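Local coordinates for DUF1955 domain-containing protein (Sulfolobus tokodaii, PDB 1WY6) that is of unknown function but adopts an all-helical repeat fold, at residues 10-14 and 29-33; 18-23 and 57-61; 42-47 and 68-74. All coordinates share one frame; numbering follows the deposited sequence.

Interaction 1: residues 10-14 and 29-33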
loop_
_atom_site.group_PDB
_atom_site.type_symbol
_atom_site.label_atom_id
_atom_site.label_comp_id
_atom_site.label_asym_id
_atom_site.label_seq_id
_atom_site.Cartn_x
_atom_site.Cartn_y
_atom_site.Cartn_z
ATOM N N LYS A 10 5.503 -14.148 20.600
ATOM C CA LYS A 10 6.729 -13.609 20.030
ATOM C C LYS A 10 6.412 -12.622 18.910
ATOM O O LYS A 10 7.092 -11.608 18.766
ATOM C CB LYS A 10 7.608 -14.745 19.512
ATOM C CG LYS A 10 8.489 -15.354 20.593
ATOM C CD LYS A 10 9.581 -14.359 21.003
ATOM C CE LYS A 10 10.269 -14.748 22.308
ATOM N NZ LYS A 10 9.369 -14.611 23.493
ATOM N N LEU A 11 5.373 -12.915 18.129
ATOM C CA LEU A 11 4.970 -12.040 17.032
ATOM C C LEU A 11 4.403 -10.729 17.571
ATOM O O LEU A 11 4.671 -9.666 17.022
ATOM C CB LEU A 11 3.938 -12.730 16.127
ATOM C CG LEU A 11 4.440 -13.846 15.194
ATOM C CD1 LEU A 11 3.272 -14.401 14.395
ATOM C CD2 LEU A 11 5.510 -13.322 14.249
ATOM N N MET A 12 3.625 -10.805 18.647
ATOM C CA MET A 12 3.062 -9.603 19.247
ATOM C C MET A 12 4.206 -8.777 19.816
ATOM O O MET A 12 4.139 -7.548 19.869
ATOM C CB MET A 12 2.074 -9.955 20.369
ATOM C CG MET A 12 0.746 -10.516 19.882
ATOM S SD MET A 12 -0.047 -9.452 18.642
ATOM C CE MET A 12 0.352 -10.315 17.144
ATOM N N ASP A 13 5.261 -9.462 20.244
ATOM C CA ASP A 13 6.423 -8.784 20.797
ATOM C C ASP A 13 7.122 -8.036 19.670
ATOM O O ASP A 13 7.552 -6.894 19.840
ATOM C CB ASP A 13 7.379 -9.797 21.417
ATOM C CG ASP A 13 8.576 -9.141 22.055
ATOM O OD1 ASP A 13 8.380 -8.237 22.896
ATOM O OD2 ASP A 13 9.714 -9.532 21.718
ATOM N N ALA A 14 7.231 -8.697 18.519
ATOM C CA ALA A 14 7.858 -8.099 17.350
ATOM C C ALA A 14 7.002 -6.922 16.890
ATOM O O ALA A 14 7.522 -5.860 16.573
ATOM C CB ALA A 14 7.989 -9.140 16.227
ATOM N N ILE A 29 13.181 -10.648 15.528
ATOM C CA ILE A 29 12.182 -11.563 16.082
ATOM C C ILE A 29 11.406 -12.243 14.945
ATOM O O ILE A 29 11.226 -13.464 14.940
ATOM C CB ILE A 29 11.163 -10.814 16.964
ATOM C CG1 ILE A 29 11.880 -10.053 18.081
ATOM C CG2 ILE A 29 10.185 -11.809 17.584
ATOM C CD1 ILE A 29 12.439 -10.929 19.135
ATOM N N VAL A 30 10.948 -11.450 13.981
ATOM C CA VAL A 30 10.194 -11.990 12.852
ATOM C C VAL A 30 10.985 -13.037 12.068
ATOM O O VAL A 30 10.436 -14.059 11.668
ATOM C CB VAL A 30 9.749 -10.865 11.879
ATOM C CG1 VAL A 30 9.162 -11.469 10.615
ATOM C CG2 VAL A 30 8.722 -9.970 12.553
ATOM N N LEU A 31 12.270 -12.781 11.843
ATOM C CA LEU A 31 13.105 -13.720 11.109
ATOM C C LEU A 31 13.327 -15.005 11.896
ATOM O O LEU A 31 13.632 -16.042 11.313
ATOM C CB LEU A 31 14.449 -13.083 10.750
ATOM C CG LEU A 31 14.379 -11.884 9.793
ATOM C CD1 LEU A 31 15.785 -11.389 9.464
ATOM C CD2 LEU A 31 13.650 -12.297 8.521
ATOM N N GLU A 32 13.185 -14.933 13.217
ATOM C CA GLU A 32 13.335 -16.114 14.054
ATOM C C GLU A 32 12.150 -17.023 13.745
ATOM O O GLU A 32 12.324 -18.195 13.434
ATOM C CB GLU A 32 13.315 -15.748 15.545
ATOM C CG GLU A 32 14.446 -14.836 16.003
ATOM C CD GLU A 32 14.389 -14.537 17.498
ATOM O OE1 GLU A 32 15.060 -13.580 17.943
ATOM O OE2 GLU A 32 13.677 -15.264 18.230
ATOM N N ILE A 33 10.946 -16.460 13.831
ATOM C CA ILE A 33 9.708 -17.189 13.565
ATOM C C ILE A 33 9.743 -17.798 12.168
ATOM O O ILE A 33 9.342 -18.948 11.962
ATOM C CB ILE A 33 8.483 -16.249 13.650
ATOM C CG1 ILE A 33 8.365 -15.658 15.059
ATOM C CG2 ILE A 33 7.220 -17.004 13.263
ATOM C CD1 ILE A 33 8.196 -16.698 16.164
#
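The flat side-chain group that touches across this contact is the carboxylate of Asp13, which crosses Ile29 at about a right angle and brings OD2 to 4.0 Å from Ile29 CD1; no ring takes part. One turn earlier in the helix, the backbone carbonyl of Lys10 presents O to Ile29 CG2 at 3.3 Å, while the same oxygen accepts the helical N-H of Ala14. Ile29 thus meets both polar atoms with methyl groups. Its CG1 stands anti to the carbonyl carbon (chi1 -56°), which carries CD1 toward Asp13, and the CG2 branch lies against Ala14 CB. The small Ala14 side chain lies where the backbones come nearest: CB is 3.7 Å from Ile29 CB and 3.8 Å from Val30 CG2. At the other end of the contact Leu11 CD2 reaches Ile33 CG1 at 3.8 Å, and Ile33 CD1 rests against Lys10 CB at 3.9 Å, while the rest of the lysine chain turns off from helix 23-36. The segments belong to helices 7-19 and 23-36, whose axes here approach to 9.4 Å and cross at -152°, the antiparallel hairpin of a helical repeat protein. Trp44 and Phe45 of helix 44-52 cover Leu11, and Phe45 also covers Val30. No hydrogen bond joins the segments, so the 322 Å² buried between them implies cohesion by aliphatic packing, with the charged ends of Lys10 and Asp13 kept at the margin.

Interaction 2: residues 18-23 and 57-61; sequences LLDGYI and YMFQV
Gly21 CA sits over one face of the Tyr57 ring, 3.5 Å from its centroid and 17° off the normal, which defines a CH-pi contact. Near the plane of that ring, at its edge, Leu19 O lies 3.4 Å from Tyr57 CE2, so much of the ring's contact is with the backbone of the turn. A chi1 of -46°, with CG opposite the carbonyl carbon, directs the ring there. Ile23, an oblique neighbour of the ring, turns CD1 between two partners, 3.9 Å from Tyr57 CB and 3.9 Å from Val61 CG2. Gln60 lies across Ile23, setting OE1 3.6 Å from Ile23 CG1. The turn is a Schellman motif closing helix 7-19: Gly21 has positive phi (91°), and its N bonds back to Leu18 O at 2.9 Å. Tyr22 follows as the N-cap of helix 23-36, which places Ile23 at the start of that helix with its side chain setting out toward helix 55-65. Deeper in, Leu18 CD2 meets Val61 CG2 at 4.0 Å. Behind this pair Leu49 of helix 44-52 touches both Leu18 and Val61, and Ile53, in the loop before helix 55-65, lies against Leu19 and Val61.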
loop_
_atom_site.group_PDB
_atom_site.type_symbol
_atom_site.label_atom_id
_atom_site.label_comp_id
_atom_site.label_asym_id
_atom_site.label_seq_id
_atom_site.Cartn_x
_atom_site.Cartn_y
_atom_site.Cartn_z
ATOM N N LEU A 18 8.108 -2.846 16.208
ATOM C CA LEU A 18 7.870 -2.223 14.905
ATOM C C LEU A 18 6.978 -0.991 14.996
ATOM O O LEU A 18 7.331 0.060 14.471
ATOM C CB LEU A 18 7.264 -3.238 13.932
ATOM C CG LEU A 18 8.143 -4.465 13.656
ATOM C CD1 LEU A 18 7.413 -5.450 12.755
ATOM C CD2 LEU A 18 9.447 -4.007 13.017
ATOM N N LEU A 19 5.825 -1.114 15.649
ATOM C CA LEU A 19 4.930 0.035 15.796
ATOM C C LEU A 19 5.685 1.187 16.473
ATOM O O LEU A 19 5.411 2.351 16.205
ATOM C CB LEU A 19 3.704 -0.322 16.648
ATOM C CG LEU A 19 2.688 -1.323 16.090
ATOM C CD1 LEU A 19 1.680 -1.670 17.167
ATOM C CD2 LEU A 19 1.991 -0.735 14.883
ATOM N N ASP A 20 6.635 0.848 17.346
ATOM C CA ASP A 20 7.411 1.852 18.075
ATOM C C ASP A 20 8.657 2.359 17.360
ATOM O O ASP A 20 9.378 3.191 17.904
ATOM C CB ASP A 20 7.826 1.310 19.442
ATOM C CG ASP A 20 6.648 1.121 20.388
ATOM O OD1 ASP A 20 6.865 0.545 21.471
ATOM O OD2 ASP A 20 5.518 1.547 20.054
ATOM N N GLY A 21 8.930 1.846 16.164
ATOM C CA GLY A 21 10.097 2.304 15.432
ATOM C C GLY A 21 11.363 1.507 15.673
ATOM O O GLY A 21 12.408 1.830 15.113
ATOM N N TYR A 22 11.283 0.489 16.523
ATOM C CA TYR A 22 12.427 -0.378 16.804
ATOM C C TYR A 22 12.418 -1.427 15.693
ATOM O O TYR A 22 12.152 -2.600 15.944
ATOM C CB TYR A 22 12.245 -1.070 18.154
ATOM C CG TYR A 22 12.359 -0.165 19.362
ATOM C CD1 TYR A 22 13.582 -0.004 20.024
ATOM C CD2 TYR A 22 11.239 0.488 19.880
ATOM C CE1 TYR A 22 13.685 0.769 21.177
ATOM C CE2 TYR A 22 11.333 1.270 21.036
ATOM C CZ TYR A 22 12.562 1.396 21.679
ATOM O OH TYR A 22 12.656 2.103 22.852
ATOM N N ILE A 23 12.697 -0.995 14.463
ATOM C CA ILE A 23 12.676 -1.887 13.301
ATOM C C ILE A 23 13.597 -3.125 13.364
ATOM O O ILE A 23 13.141 -4.238 13.129
ATOM C CB ILE A 23 12.994 -1.101 11.995
ATOM C CG1 ILE A 23 12.201 0.216 11.948
ATOM C CG2 ILE A 23 12.644 -1.954 10.784
ATOM C CD1 ILE A 23 10.677 0.050 11.922
ATOM N N TYR A 57 7.018 4.218 9.424
ATOM C CA TYR A 57 7.798 2.974 9.449
ATOM C C TYR A 57 7.382 1.880 8.469
ATOM O O TYR A 57 8.201 1.037 8.090
ATOM C CB TYR A 57 7.754 2.353 10.855
ATOM C CG TYR A 57 8.002 3.305 12.003
ATOM C CD1 TYR A 57 9.081 4.189 11.987
ATOM C CD2 TYR A 57 7.167 3.302 13.125
ATOM C CE1 TYR A 57 9.327 5.054 13.061
ATOM C CE2 TYR A 57 7.404 4.154 14.204
ATOM C CZ TYR A 57 8.486 5.032 14.163
ATOM O OH TYR A 57 8.710 5.898 15.208
ATOM N N MET A 58 6.110 1.877 8.087
ATOM C CA MET A 58 5.577 0.853 7.196
ATOM C C MET A 58 6.519 0.384 6.090
ATOM O O MET A 58 6.795 -0.806 5.974
ATOM C CB MET A 58 4.258 1.313 6.570
ATOM C CG MET A 58 3.645 0.274 5.637
ATOM S SD MET A 58 2.018 0.716 5.004
ATOM C CE MET A 58 0.988 0.227 6.370
ATOM N N PHE A 59 7.029 1.310 5.292
ATOM C CA PHE A 59 7.905 0.931 4.194
ATOM C C PHE A 59 9.263 0.372 4.613
ATOM O O PHE A 59 9.804 -0.491 3.931
ATOM C CB PHE A 59 8.042 2.116 3.236
ATOM C CG PHE A 59 6.719 2.572 2.672
ATOM C CD1 PHE A 59 6.337 3.908 2.733
ATOM C CD2 PHE A 59 5.829 1.648 2.127
ATOM C CE1 PHE A 59 5.082 4.316 2.265
ATOM C CE2 PHE A 59 4.579 2.041 1.658
ATOM C CZ PHE A 59 4.200 3.379 1.727
ATOM N N GLN A 60 9.810 0.849 5.728
ATOM C CA GLN A 60 11.091 0.334 6.227
ATOM C C GLN A 60 10.894 -1.137 6.597
ATOM O O GLN A 60 11.760 -1.983 6.366
ATOM C CB GLN A 60 11.530 1.089 7.482
ATOM C CG GLN A 60 11.845 2.565 7.285
ATOM C CD GLN A 60 12.030 3.288 8.615
ATOM O OE1 GLN A 60 12.717 2.798 9.518
ATOM N NE2 GLN A 60 11.419 4.463 8.736
ATOM N N VAL A 61 9.744 -1.425 7.200
ATOM C CA VAL A 61 9.417 -2.786 7.596
ATOM C C VAL A 61 9.260 -3.662 6.363
ATOM O O VAL A 61 9.861 -4.731 6.284
ATOM C CB VAL A 61 8.107 -2.847 8.395
ATOM C CG1 VAL A 61 7.735 -4.300 8.651
ATOM C CG2 VAL A 61 8.266 -2.093 9.716
#

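Interaction 3: residues 42-47 and 68-74; sequences YNWFIC and YFDLDKC
A disulfide-anchored loop characterises this contact: residues 68-74, between helices 55-65 and 78-86 of the helical repeat fold, fold back onto the start of helix 44-52 and are joined to it covalently through Cys47 and Cys74. At the polar centre Asn43 grips the backbone of Asp70 with both ends of its amide. OD1 accepts Asp70 N at 2.6 Å, nearly straight at the hydrogen (165°), with the donor in the carbonyl plane on a lone pair; ND2 donates a weak bond to Asp70 O at 3.3 Å. A chi1 of -164° helps bring the amide to this backbone, and its rotation should be fixed mainly by the OD1 bond. Asp70 O also receives Lys73 N as the chain enters the 3-10 segment 71-73.

Phe69 supplies the apolar half and buries the most surface here. Ile46 CB lies over one face of its ring, 3.6 Å from the centroid, a CH-pi contact. Tyr42 turns its edge toward the face of Phe69 in an offset edge-to-face pair, centroids 5.6 Å apart and planes near perpendicular, and the carbonyl oxygen Tyr42 O approaches the Phe69 edge at CE1, 3.4 Å away. Val30 of helix 23-36 touches Phe69 as well, so the ring bridges loop and helices. Lys39 NZ is hydrogen-bonded to Tyr68 O. Ile46 CG2 packs 3.7 Å from Cys74 SG, beside the bond in which Cys47 SG and Cys74 SG stand 2.0 Å apart with a chi3 of -88°.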
loop_
_atom_site.group_PDB
_atom_site.type_symbol
_atom_site.label_atom_id
_atom_site.label_comp_id
_atom_site.label_asym_id
_atom_site.label_seq_id
_atom_site.Cartn_x
_atom_site.Cartn_y
_atom_site.Cartn_z
ATOM N N TYR A 42 2.340 -17.903 9.849
ATOM C CA TYR A 42 2.707 -16.580 10.338
ATOM C C TYR A 42 2.409 -15.489 9.316
ATOM O O TYR A 42 2.601 -14.307 9.587
ATOM C CB TYR A 42 4.199 -16.538 10.697
ATOM C CG TYR A 42 5.139 -16.748 9.527
ATOM C CD1 TYR A 42 5.782 -17.971 9.333
ATOM C CD2 TYR A 42 5.404 -15.716 8.625
ATOM C CE1 TYR A 42 6.669 -18.160 8.277
ATOM C CE2 TYR A 42 6.285 -15.893 7.562
ATOM C CZ TYR A 42 6.917 -17.119 7.395
ATOM O OH TYR A 42 7.805 -17.299 6.357
ATOM N N ASN A 43 1.938 -15.895 8.146
ATOM C CA ASN A 43 1.641 -14.959 7.072
ATOM C C ASN A 43 0.671 -13.843 7.457
ATOM O O ASN A 43 0.825 -12.695 7.026
ATOM C CB ASN A 43 1.080 -15.703 5.866
ATOM C CG ASN A 43 1.116 -14.864 4.617
ATOM O OD1 ASN A 43 2.175 -14.694 4.015
ATOM N ND2 ASN A 43 -0.033 -14.307 4.232
ATOM N N TRP A 44 -0.331 -14.198 8.257
ATOM C CA TRP A 44 -1.356 -13.262 8.723
ATOM C C TRP A 44 -0.753 -12.061 9.450
ATOM O O TRP A 44 -1.359 -10.989 9.495
ATOM C CB TRP A 44 -2.299 -13.967 9.705
ATOM C CG TRP A 44 -1.568 -14.381 10.953
ATOM C CD1 TRP A 44 -0.807 -15.501 11.120
ATOM C CD2 TRP A 44 -1.437 -13.625 12.166
ATOM N NE1 TRP A 44 -0.208 -15.489 12.357
ATOM C CE2 TRP A 44 -0.578 -14.348 13.020
ATOM C CE3 TRP A 44 -1.962 -12.405 12.612
ATOM C CZ2 TRP A 44 -0.229 -13.891 14.301
ATOM C CZ3 TRP A 44 -1.613 -11.949 13.887
ATOM C CH2 TRP A 44 -0.756 -12.692 14.713
ATOM N N PHE A 45 0.424 -12.256 10.045
ATOM C CA PHE A 45 1.077 -11.199 10.810
ATOM C C PHE A 45 1.287 -9.891 10.063
ATOM O O PHE A 45 1.029 -8.824 10.603
ATOM C CB PHE A 45 2.433 -11.666 11.334
ATOM C CG PHE A 45 3.163 -10.622 12.136
ATOM C CD1 PHE A 45 2.774 -10.328 13.439
ATOM C CD2 PHE A 45 4.242 -9.936 11.592
ATOM C CE1 PHE A 45 3.455 -9.370 14.189
ATOM C CE2 PHE A 45 4.923 -8.982 12.333
ATOM C CZ PHE A 45 4.527 -8.700 13.638
ATOM N N ILE A 46 1.770 -9.972 8.829
ATOM C CA ILE A 46 2.037 -8.769 8.049
ATOM C C ILE A 46 0.773 -7.942 7.796
ATOM O O ILE A 46 0.814 -6.711 7.838
ATOM C CB ILE A 46 2.728 -9.124 6.703
ATOM C CG1 ILE A 46 3.414 -7.874 6.142
ATOM C CG2 ILE A 46 1.713 -9.705 5.708
ATOM C CD1 ILE A 46 4.503 -7.309 7.087
ATOM N N CYS A 47 -0.344 -8.619 7.541
ATOM C CA CYS A 47 -1.619 -7.943 7.299
ATOM C C CYS A 47 -2.019 -7.206 8.570
ATOM O O CYS A 47 -2.482 -6.068 8.533
ATOM C CB CYS A 47 -2.730 -8.952 6.975
ATOM S SG CYS A 47 -2.401 -10.135 5.629
ATOM N N TYR A 68 8.882 -12.154 2.883
ATOM C CA TYR A 68 8.563 -13.394 3.600
ATOM C C TYR A 68 7.071 -13.693 3.676
ATOM O O TYR A 68 6.673 -14.761 4.152
ATOM C CB TYR A 68 9.109 -13.362 5.029
ATOM C CG TYR A 68 10.611 -13.428 5.117
ATOM C CD1 TYR A 68 11.382 -12.277 5.038
ATOM C CD2 TYR A 68 11.262 -14.653 5.259
ATOM C CE1 TYR A 68 12.775 -12.337 5.098
ATOM C CE2 TYR A 68 12.649 -14.729 5.323
ATOM C CZ TYR A 68 13.400 -13.569 5.244
ATOM O OH TYR A 68 14.773 -13.636 5.324
ATOM N N PHE A 69 6.249 -12.757 3.210
ATOM C CA PHE A 69 4.800 -12.930 3.275
ATOM C C PHE A 69 4.127 -12.875 1.916
ATOM O O PHE A 69 4.714 -12.429 0.931
ATOM C CB PHE A 69 4.185 -11.831 4.154
ATOM C CG PHE A 69 4.782 -11.736 5.533
ATOM C CD1 PHE A 69 4.178 -12.372 6.615
ATOM C CD2 PHE A 69 5.947 -10.993 5.754
ATOM C CE1 PHE A 69 4.721 -12.272 7.897
ATOM C CE2 PHE A 69 6.497 -10.885 7.032
ATOM C CZ PHE A 69 5.884 -11.526 8.104
ATOM N N ASP A 70 2.883 -13.342 1.873
ATOM C CA ASP A 70 2.073 -13.285 0.660
ATOM C C ASP A 70 1.117 -12.127 0.917
ATOM O O ASP A 70 0.082 -12.313 1.548
ATOM C CB ASP A 70 1.264 -14.566 0.463
ATOM C CG ASP A 70 2.129 -15.747 0.105
ATOM O OD1 ASP A 70 2.987 -15.593 -0.794
ATOM O OD2 ASP A 70 1.942 -16.823 0.716
ATOM N N LEU A 71 1.483 -10.934 0.456
ATOM C CA LEU A 71 0.657 -9.749 0.656
ATOM C C LEU A 71 -0.713 -9.868 0.003
ATOM O O LEU A 71 -1.682 -9.270 0.474
ATOM C CB LEU A 71 1.372 -8.509 0.121
ATOM C CG LEU A 71 2.449 -7.866 1.002
ATOM C CD1 LEU A 71 3.151 -6.776 0.228
ATOM C CD2 LEU A 71 1.825 -7.286 2.251
ATOM N N ASP A 72 -0.793 -10.648 -1.070
ATOM C CA ASP A 72 -2.049 -10.831 -1.786
ATOM C C ASP A 72 -3.108 -11.482 -0.902
ATOM O O ASP A 72 -4.294 -11.462 -1.224
ATOM C CB ASP A 72 -1.831 -11.669 -3.055
ATOM C CG ASP A 72 -1.427 -13.104 -2.756
ATOM O OD1 ASP A 72 -0.374 -13.324 -2.118
ATOM O OD2 ASP A 72 -2.169 -14.023 -3.162
ATOM N N LYS A 73 -2.685 -12.065 0.214
ATOM C CA LYS A 73 -3.631 -12.689 1.122
ATOM C C LYS A 73 -4.241 -11.660 2.073
ATOM O O LYS A 73 -5.246 -11.928 2.734
ATOM C CB LYS A 73 -2.952 -13.818 1.897
ATOM C CG LYS A 73 -2.724 -15.043 1.028
ATOM C CD LYS A 73 -2.200 -16.227 1.805
ATOM C CE LYS A 73 -1.984 -17.391 0.856
ATOM N NZ LYS A 73 -1.181 -16.947 -0.320
ATOM N N CYS A 74 -3.639 -10.473 2.112
ATOM C CA CYS A 74 -4.121 -9.390 2.960
ATOM C C CYS A 74 -5.315 -8.696 2.310
ATOM O O CYS A 74 -5.314 -8.440 1.104
ATOM C CB CYS A 74 -3.007 -8.366 3.210
ATOM S SG CYS A 74 -1.585 -8.980 4.173
#

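From the N terminus, interaction 1 closes a hairpin made of the end of helix 7-19, the turn at 20-22 and the first part of helix 23-36. Interaction 2 starts from 18-23, which spans the C-terminal end of helix 7-19, the turn and the first residue of helix 23-36, and reaches helix 55-65 across the mostly helical residues 24-56; its segments alternate with those of interaction 1, so the two cross. Interaction 3 opens after interaction 1 has closed but before interaction 2 ends, and therefore crosses interaction 2. Enclosing residues 48-67, it ties the start of helix 44-52 to the loop before helix 78-86. Packing of Met12 on Trp44 and Leu31 on Tyr68 joins interactions 1 and 3.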